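ParM protein (Staphylococcus aureus, PDB 3JS6) is an actin-like protein that probably assembles into dynamic filaments that segregate plasmid DNA to daughter cells. Local coordinates at residues A[4-16]-A[19-31]. Sequence-based numbering, arbitrary orientation.
Sequences VYVMALDFGNGFV and KINDEKFVIPSRI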
# COMPACT_ATOMS: atom_id res chain seq x y z
N VAL A 4 -16.00 4.90 -17.84
CA VAL A 4 -14.69 4.86 -17.20
C VAL A 4 -14.69 4.51 -15.70
O VAL A 4 -15.47 5.06 -14.92
CB VAL A 4 -13.97 6.19 -17.41
CG1 VAL A 4 -12.57 6.13 -16.84
CG2 VAL A 4 -13.93 6.54 -18.91
N TYR A 5 -13.81 3.60 -15.31
CA TYR A 5 -13.69 3.16 -13.92
C TYR A 5 -12.41 3.68 -13.29
O TYR A 5 -11.47 4.02 -13.99
CB TYR A 5 -13.67 1.64 -13.86
CG TYR A 5 -14.93 1.00 -14.32
CD1 TYR A 5 -15.02 0.42 -15.59
CD2 TYR A 5 -16.06 0.98 -13.51
CE1 TYR A 5 -16.20 -0.16 -16.03
CE2 TYR A 5 -17.24 0.40 -13.93
CZ TYR A 5 -17.31 -0.17 -15.19
OH TYR A 5 -18.50 -0.73 -15.62
N VAL A 6 -12.36 3.72 -11.96
CA VAL A 6 -11.17 4.21 -11.30
C VAL A 6 -10.45 3.06 -10.59
O VAL A 6 -11.04 2.39 -9.76
CB VAL A 6 -11.51 5.32 -10.28
CG1 VAL A 6 -10.30 5.66 -9.42
CG2 VAL A 6 -11.96 6.59 -11.04
N MSE A 7 -9.20 2.83 -10.96
CA MSE A 7 -8.39 1.79 -10.31
C MSE A 7 -7.42 2.49 -9.38
O MSE A 7 -6.69 3.39 -9.82
CB MSE A 7 -7.54 1.00 -11.31
CG MSE A 7 -8.27 0.01 -12.21
SE MSE A 7 -6.93 -0.96 -13.32
CE MSE A 7 -8.06 -2.29 -14.09
N ALA A 8 -7.40 2.08 -8.11
CA ALA A 8 -6.49 2.65 -7.13
C ALA A 8 -5.57 1.49 -6.75
O ALA A 8 -6.04 0.41 -6.41
CB ALA A 8 -7.23 3.15 -5.93
N LEU A 9 -4.27 1.73 -6.83
CA LEU A 9 -3.26 0.70 -6.56
C LEU A 9 -2.18 1.22 -5.65
O LEU A 9 -1.80 2.38 -5.73
CB LEU A 9 -2.62 0.25 -7.86
CG LEU A 9 -3.47 -0.68 -8.74
CD1 LEU A 9 -2.86 -0.80 -10.15
CD2 LEU A 9 -3.54 -2.06 -8.05
N ASP A 10 -1.68 0.35 -4.78
CA ASP A 10 -0.63 0.73 -3.83
C ASP A 10 0.38 -0.40 -3.83
O ASP A 10 0.12 -1.46 -3.23
CB ASP A 10 -1.26 0.87 -2.45
CG ASP A 10 -0.26 1.28 -1.37
OD1 ASP A 10 0.94 1.49 -1.67
OD2 ASP A 10 -0.69 1.41 -0.20
N PHE A 11 1.51 -0.21 -4.50
CA PHE A 11 2.54 -1.24 -4.57
C PHE A 11 3.53 -1.01 -3.44
O PHE A 11 4.61 -0.46 -3.63
CB PHE A 11 3.25 -1.18 -5.92
CG PHE A 11 2.34 -1.44 -7.09
CD1 PHE A 11 1.73 -0.38 -7.77
CD2 PHE A 11 2.05 -2.74 -7.47
CE1 PHE A 11 0.85 -0.63 -8.83
CE2 PHE A 11 1.16 -3.00 -8.53
CZ PHE A 11 0.56 -1.94 -9.21
N GLY A 12 3.15 -1.45 -2.25
CA GLY A 12 3.99 -1.23 -1.09
C GLY A 12 5.00 -2.28 -0.70
O GLY A 12 5.29 -3.24 -1.44
N ASN A 13 5.55 -2.05 0.48
CA ASN A 13 6.53 -2.90 1.13
C ASN A 13 6.47 -4.34 0.61
O ASN A 13 7.09 -4.68 -0.40
CB ASN A 13 6.28 -2.88 2.64
CG ASN A 13 4.81 -2.57 2.99
OD1 ASN A 13 3.88 -3.13 2.39
ND2 ASN A 13 4.61 -1.67 3.95
N GLY A 14 5.73 -5.17 1.33
CA GLY A 14 5.59 -6.56 0.96
C GLY A 14 4.20 -6.93 0.47
O GLY A 14 3.95 -8.10 0.20
N PHE A 15 3.31 -5.95 0.34
CA PHE A 15 1.94 -6.22 -0.11
C PHE A 15 1.45 -5.23 -1.16
O PHE A 15 1.81 -4.06 -1.12
CB PHE A 15 0.97 -6.14 1.06
CG PHE A 15 1.13 -7.23 2.07
CD1 PHE A 15 0.46 -8.43 1.91
CD2 PHE A 15 1.95 -7.05 3.18
CE1 PHE A 15 0.60 -9.45 2.85
CE2 PHE A 15 2.10 -8.06 4.12
CZ PHE A 15 1.42 -9.27 3.95
N VAL A 16 0.62 -5.71 -2.08
CA VAL A 16 0.04 -4.84 -3.10
C VAL A 16 -1.43 -4.71 -2.71
O VAL A 16 -2.09 -5.72 -2.45
CB VAL A 16 0.12 -5.48 -4.50
CG1 VAL A 16 -0.68 -4.64 -5.49
CG2 VAL A 16 1.56 -5.57 -4.95
N LYS A 19 -8.03 -1.45 -5.39
CA LYS A 19 -9.45 -1.22 -5.17
C LYS A 19 -10.09 -0.69 -6.45
O LYS A 19 -9.51 0.13 -7.15
CB LYS A 19 -9.65 -0.22 -4.02
CG LYS A 19 -11.11 0.06 -3.63
CD LYS A 19 -11.20 0.97 -2.41
CE LYS A 19 -12.65 1.12 -1.94
NZ LYS A 19 -13.45 1.99 -2.85
N ILE A 20 -11.27 -1.21 -6.77
CA ILE A 20 -12.02 -0.74 -7.92
C ILE A 20 -13.48 -0.84 -7.48
O ILE A 20 -13.91 -1.89 -7.02
CB ILE A 20 -11.74 -1.56 -9.23
CG1 ILE A 20 -12.56 -0.97 -10.39
CG2 ILE A 20 -12.02 -3.04 -9.04
CD1 ILE A 20 -12.12 -1.41 -11.78
N ASN A 21 -14.21 0.26 -7.61
CA ASN A 21 -15.59 0.30 -7.17
C ASN A 21 -15.62 -0.19 -5.71
O ASN A 21 -14.86 0.33 -4.88
CB ASN A 21 -16.46 -0.57 -8.09
CG ASN A 21 -16.43 -0.07 -9.55
OD1 ASN A 21 -16.40 1.14 -9.81
ND2 ASN A 21 -16.46 -0.99 -10.50
N ASP A 22 -16.45 -1.17 -5.38
CA ASP A 22 -16.51 -1.66 -4.00
C ASP A 22 -15.67 -2.91 -3.78
O ASP A 22 -15.77 -3.55 -2.74
CB ASP A 22 -17.96 -1.94 -3.62
CG ASP A 22 -18.83 -0.70 -3.71
OD1 ASP A 22 -18.46 0.33 -3.11
OD2 ASP A 22 -19.88 -0.74 -4.38
N GLU A 23 -14.84 -3.23 -4.76
CA GLU A 23 -14.00 -4.43 -4.70
C GLU A 23 -12.57 -4.08 -4.29
O GLU A 23 -12.02 -3.06 -4.72
CB GLU A 23 -13.99 -5.08 -6.09
CG GLU A 23 -14.89 -6.29 -6.30
CD GLU A 23 -16.22 -6.25 -5.55
OE1 GLU A 23 -17.13 -5.46 -5.91
OE2 GLU A 23 -16.34 -7.03 -4.59
N LYS A 24 -11.94 -4.91 -3.46
CA LYS A 24 -10.57 -4.60 -3.09
C LYS A 24 -9.78 -5.86 -2.81
O LYS A 24 -10.36 -6.91 -2.66
CB LYS A 24 -10.54 -3.63 -1.89
CG LYS A 24 -11.27 -4.09 -0.65
CD LYS A 24 -11.28 -2.98 0.39
CE LYS A 24 -11.81 -3.45 1.73
NZ LYS A 24 -11.64 -2.42 2.81
N PHE A 25 -8.45 -5.75 -2.81
CA PHE A 25 -7.60 -6.90 -2.52
C PHE A 25 -6.30 -6.47 -1.87
O PHE A 25 -5.88 -5.32 -2.02
CB PHE A 25 -7.30 -7.72 -3.80
CG PHE A 25 -6.31 -7.08 -4.75
CD1 PHE A 25 -4.94 -7.07 -4.46
CD2 PHE A 25 -6.76 -6.47 -5.93
CE1 PHE A 25 -4.02 -6.47 -5.32
CE2 PHE A 25 -5.86 -5.87 -6.80
CZ PHE A 25 -4.48 -5.86 -6.50
N VAL A 26 -5.68 -7.38 -1.12
CA VAL A 26 -4.39 -7.14 -0.49
C VAL A 26 -3.70 -8.52 -0.58
O VAL A 26 -4.20 -9.50 -0.08
CB VAL A 26 -4.50 -6.59 0.96
CG1 VAL A 26 -5.42 -7.48 1.82
CG2 VAL A 26 -3.08 -6.45 1.56
N ILE A 27 -2.60 -8.56 -1.32
CA ILE A 27 -1.87 -9.79 -1.63
C ILE A 27 -0.39 -9.51 -1.51
O ILE A 27 0.07 -8.41 -1.86
CB ILE A 27 -2.20 -10.20 -3.10
CG1 ILE A 27 -3.71 -10.46 -3.22
CG2 ILE A 27 -1.37 -11.42 -3.56
CD1 ILE A 27 -4.24 -10.51 -4.66
N PRO A 28 0.39 -10.50 -1.03
CA PRO A 28 1.84 -10.33 -0.89
C PRO A 28 2.46 -10.00 -2.24
O PRO A 28 2.04 -10.51 -3.27
CB PRO A 28 2.30 -11.70 -0.38
CG PRO A 28 1.14 -12.15 0.45
CD PRO A 28 -0.05 -11.78 -0.43
N SER A 29 3.48 -9.15 -2.22
CA SER A 29 4.16 -8.74 -3.45
C SER A 29 5.09 -9.87 -3.91
O SER A 29 6.30 -9.76 -3.83
CB SER A 29 4.94 -7.45 -3.17
OG SER A 29 5.70 -7.05 -4.29
N ARG A 30 4.48 -10.96 -4.39
CA ARG A 30 5.18 -12.16 -4.85
C ARG A 30 4.48 -12.59 -6.12
O ARG A 30 3.29 -12.39 -6.27
CB ARG A 30 5.04 -13.32 -3.84
CG ARG A 30 5.80 -13.16 -2.54
CD ARG A 30 5.40 -14.26 -1.53
NE ARG A 30 5.73 -15.62 -1.98
CZ ARG A 30 6.97 -16.07 -2.15
NH1 ARG A 30 8.01 -15.28 -1.92
NH2 ARG A 30 7.17 -17.33 -2.51
N ILE A 31 5.21 -13.21 -7.02
CA ILE A 31 4.61 -13.67 -8.26
C ILE A 31 5.20 -15.03 -8.64
O ILE A 31 6.33 -15.35 -8.27
CB ILE A 31 4.84 -12.62 -9.37
CG1 ILE A 31 3.92 -12.90 -10.56
CG2 ILE A 31 6.30 -12.62 -9.80
CD1 ILE A 31 3.83 -11.73 -11.52
O HOH W 1 -13.00 2.84 -8.04
O HOH W 2 -14.75 3.28 -10.61
O HOH W 3 4.83 -4.04 -4.73
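A8 and K19 pair antiparallel through two backbone bonds, A8 N to K19 O at 3.0 Å and K19 N to A8 O at 2.9 Å, while V16 and I27 do the same between strands 15-20 and 23-33. These are the two consecutive β hairpins that open the actin-like fold. The first strand, 4-11, ends at D10-F11 and passes into the G12-G14 turn, where G14 O accepts S29 N (2.7 Å) from above its carbonyl plane; a type II' turn from I20 to E23 makes the second.

On one face, I20 stretches its CG1 branch anti to the backbone N (chi1 -179°), laying CD1 4.0 Å from Y5 CB and beside M7 CG. On the opposite face, small A8 and K19 lie against V327 of helix 325-342; the long lysine carries NZ to a salt bridge with E331 and to N21 O. V16 and F25 run side by side, V16 CG1 lying 3.8 Å from F25 CE1, and pack on S99 and L103 of helix 90-104; F25 CZ also meets L9 CD2. F15 crosses the rigid P28 ring, with CE1 3.7 Å from P28 CG. N21 ND2 lies 3.6 Å from Y5 CD2, amide and ring planes 71° apart. Past I20, two waters take over the pairing: one joins V6 O to N21 N, the other accepts from V6 N and donates to N21 OD1, at 2.8 Å each.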